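Local coordinates for fucolectin-related protein (Streptococcus pneumoniae, PDB 2WMF) that probably hydrolyses host blood-group antigen carbohydrates, as a family 98 glycoside hydrolase catalytic module, at residues Val208-Thr214 against Asn237-Asp243. Residues are numbered along the deposited sequence; the frame is centred on the assembly and turned at random.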
# COMPACT_ATOMS: atom_id res chain seq x y z
N VAL A 208 -8.10 11.53 4.85
CA VAL A 208 -7.12 10.67 4.20
C VAL A 208 -7.75 10.17 2.89
O VAL A 208 -8.84 9.57 2.93
CB VAL A 208 -6.78 9.43 5.04
CG1 VAL A 208 -5.72 8.60 4.31
CG2 VAL A 208 -6.35 9.87 6.48
N LEU A 209 -7.09 10.44 1.76
CA LEU A 209 -7.54 9.94 0.46
C LEU A 209 -6.57 8.79 0.10
O LEU A 209 -5.35 8.88 0.33
CB LEU A 209 -7.57 11.05 -0.59
CG LEU A 209 -8.59 12.18 -0.30
CD1 LEU A 209 -8.53 13.33 -1.35
CD2 LEU A 209 -9.99 11.58 -0.07
N ALA A 210 -7.10 7.70 -0.42
CA ALA A 210 -6.31 6.48 -0.59
C ALA A 210 -6.73 5.65 -1.78
O ALA A 210 -7.89 5.64 -2.18
CB ALA A 210 -6.34 5.62 0.73
N THR A 211 -5.77 4.93 -2.33
CA THR A 211 -6.03 4.13 -3.49
C THR A 211 -6.72 2.81 -3.12
O THR A 211 -6.81 2.41 -1.96
CB THR A 211 -4.68 3.83 -4.25
OG1 THR A 211 -3.92 2.89 -3.47
CG2 THR A 211 -3.85 5.11 -4.50
N LYS A 212 -7.17 2.10 -4.13
CA LYS A 212 -7.69 0.73 -3.98
C LYS A 212 -7.64 0.01 -5.33
O LYS A 212 -8.60 0.04 -6.12
CB LYS A 212 -9.12 0.73 -3.45
CG LYS A 212 -9.68 -0.69 -3.16
CD LYS A 212 -11.07 -0.72 -2.54
CE LYS A 212 -11.37 -2.14 -1.99
NZ LYS A 212 -11.76 -3.05 -3.10
N ASN A 213 -6.51 -0.67 -5.56
CA ASN A 213 -6.15 -1.13 -6.91
C ASN A 213 -6.75 -2.46 -7.41
O ASN A 213 -6.29 -3.04 -8.41
CB ASN A 213 -4.64 -1.04 -7.11
CG ASN A 213 -3.85 -1.93 -6.21
OD1 ASN A 213 -4.40 -2.75 -5.46
ND2 ASN A 213 -2.51 -1.78 -6.28
N THR A 214 -7.82 -2.86 -6.76
CA THR A 214 -8.67 -3.99 -7.17
C THR A 214 -9.03 -4.06 -8.67
O THR A 214 -8.96 -5.17 -9.24
CB THR A 214 -10.00 -3.93 -6.37
OG1 THR A 214 -9.75 -3.59 -4.99
CG2 THR A 214 -10.78 -5.27 -6.44
N ASN A 237 -2.89 13.46 4.70
CA ASN A 237 -2.28 12.15 4.54
C ASN A 237 -2.93 11.46 3.36
O ASN A 237 -4.12 11.69 3.06
CB ASN A 237 -2.50 11.29 5.81
CG ASN A 237 -1.74 11.84 6.99
OD1 ASN A 237 -0.53 11.63 7.11
ND2 ASN A 237 -2.45 12.59 7.89
N TRP A 238 -2.15 10.64 2.68
CA TRP A 238 -2.70 9.72 1.69
C TRP A 238 -2.21 8.29 1.96
O TRP A 238 -1.22 8.07 2.68
CB TRP A 238 -2.38 10.14 0.24
CG TRP A 238 -0.98 9.92 -0.26
CD1 TRP A 238 0.11 10.71 -0.05
CD2 TRP A 238 -0.54 8.89 -1.16
NE1 TRP A 238 1.21 10.23 -0.74
CE2 TRP A 238 0.83 9.07 -1.39
CE3 TRP A 238 -1.18 7.80 -1.76
CZ2 TRP A 238 1.57 8.24 -2.24
CZ3 TRP A 238 -0.43 6.97 -2.57
CH2 TRP A 238 0.93 7.20 -2.82
N GLY A 239 -2.83 7.33 1.28
CA GLY A 239 -2.34 5.98 1.35
C GLY A 239 -3.04 5.03 0.41
O GLY A 239 -3.41 5.44 -0.70
N SER A 240 -3.18 3.78 0.85
CA SER A 240 -3.64 2.69 -0.01
C SER A 240 -4.39 1.63 0.72
O SER A 240 -4.12 1.34 1.89
CB SER A 240 -2.39 2.00 -0.63
OG SER A 240 -1.42 1.67 0.39
N SER A 241 -5.33 1.01 -0.01
CA SER A 241 -5.80 -0.34 0.31
C SER A 241 -5.17 -1.24 -0.74
O SER A 241 -5.51 -1.17 -1.92
CB SER A 241 -7.31 -0.49 0.22
OG SER A 241 -7.67 -1.86 0.31
N THR A 242 -4.24 -2.06 -0.31
CA THR A 242 -3.49 -2.99 -1.17
C THR A 242 -4.33 -4.28 -1.22
O THR A 242 -4.47 -4.96 -0.20
CB THR A 242 -2.09 -3.30 -0.58
OG1 THR A 242 -1.27 -2.14 -0.63
CG2 THR A 242 -1.40 -4.42 -1.34
N ASP A 243 -4.87 -4.60 -2.41
CA ASP A 243 -5.90 -5.64 -2.51
C ASP A 243 -5.42 -6.84 -3.32
O ASP A 243 -5.25 -6.74 -4.53
CB ASP A 243 -7.20 -5.08 -3.08
CG ASP A 243 -8.34 -6.08 -3.09
OD1 ASP A 243 -8.17 -7.19 -2.53
OD2 ASP A 243 -9.42 -5.70 -3.62
O HOH W 1 -4.07 0.10 -3.90
O HOH W 2 -11.89 -5.92 -2.68
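With CG of Asp243 anti to the backbone N (chi1 -175°) and OG1 of Thr214 turned beside its own backbone N (chi1 -42°), carboxylate and hydroxyl meet near the C-terminal ends of two parallel strands. The hydroxyl donates to Asp243 OD2, reaching that oxygen on its anti lone pair, with Thr214 OG1 only 2.5 Å from Asp243 OD2. Lys212 runs extended as far as CE and then bends, which brings NZ to 2.8 Å from Thr214 OG1, to which it donates; Lys212 NZ also forms a salt bridge with Asp243 OD2 at 3.6 Å. One water accepts from NZ and donates to OD2, so threonine, lysine and water all converge on a single carboxylate oxygen. Asp243 OD1 caps the backbone N of Trp245, at the turn into helix 245-249, and Glu150 gives the lysine a second salt bridge.

Backbone bonds join the strands from Gly239 N to Leu209 O, from Thr211 N to Gly239 O (2.9 Å) and from Ser241 N to Thr211 O (2.8 Å). Toward Asn213, a water continues the link: it accepts from Asn213 N, donates to Ser241 O and bonds Thr211 OG1. The same OG1 lies against Ser240 CB at 3.3 Å, while the methyl CG2 of Thr211 meets the Trp238 ring at its edge, near the ring plane.

Strands 207-212 and 237-243 are the sixth and seventh of a closed eight-stranded parallel barrel, a (beta/alpha)8 fold, joined through helix 219-231 in a beta-alpha-beta crossover. That helix packs on Leu209, Thr211 and Trp238, helix 272-283 covers Ser240 and Thr242, and strand 176-180 flanks Val208 and Ala210.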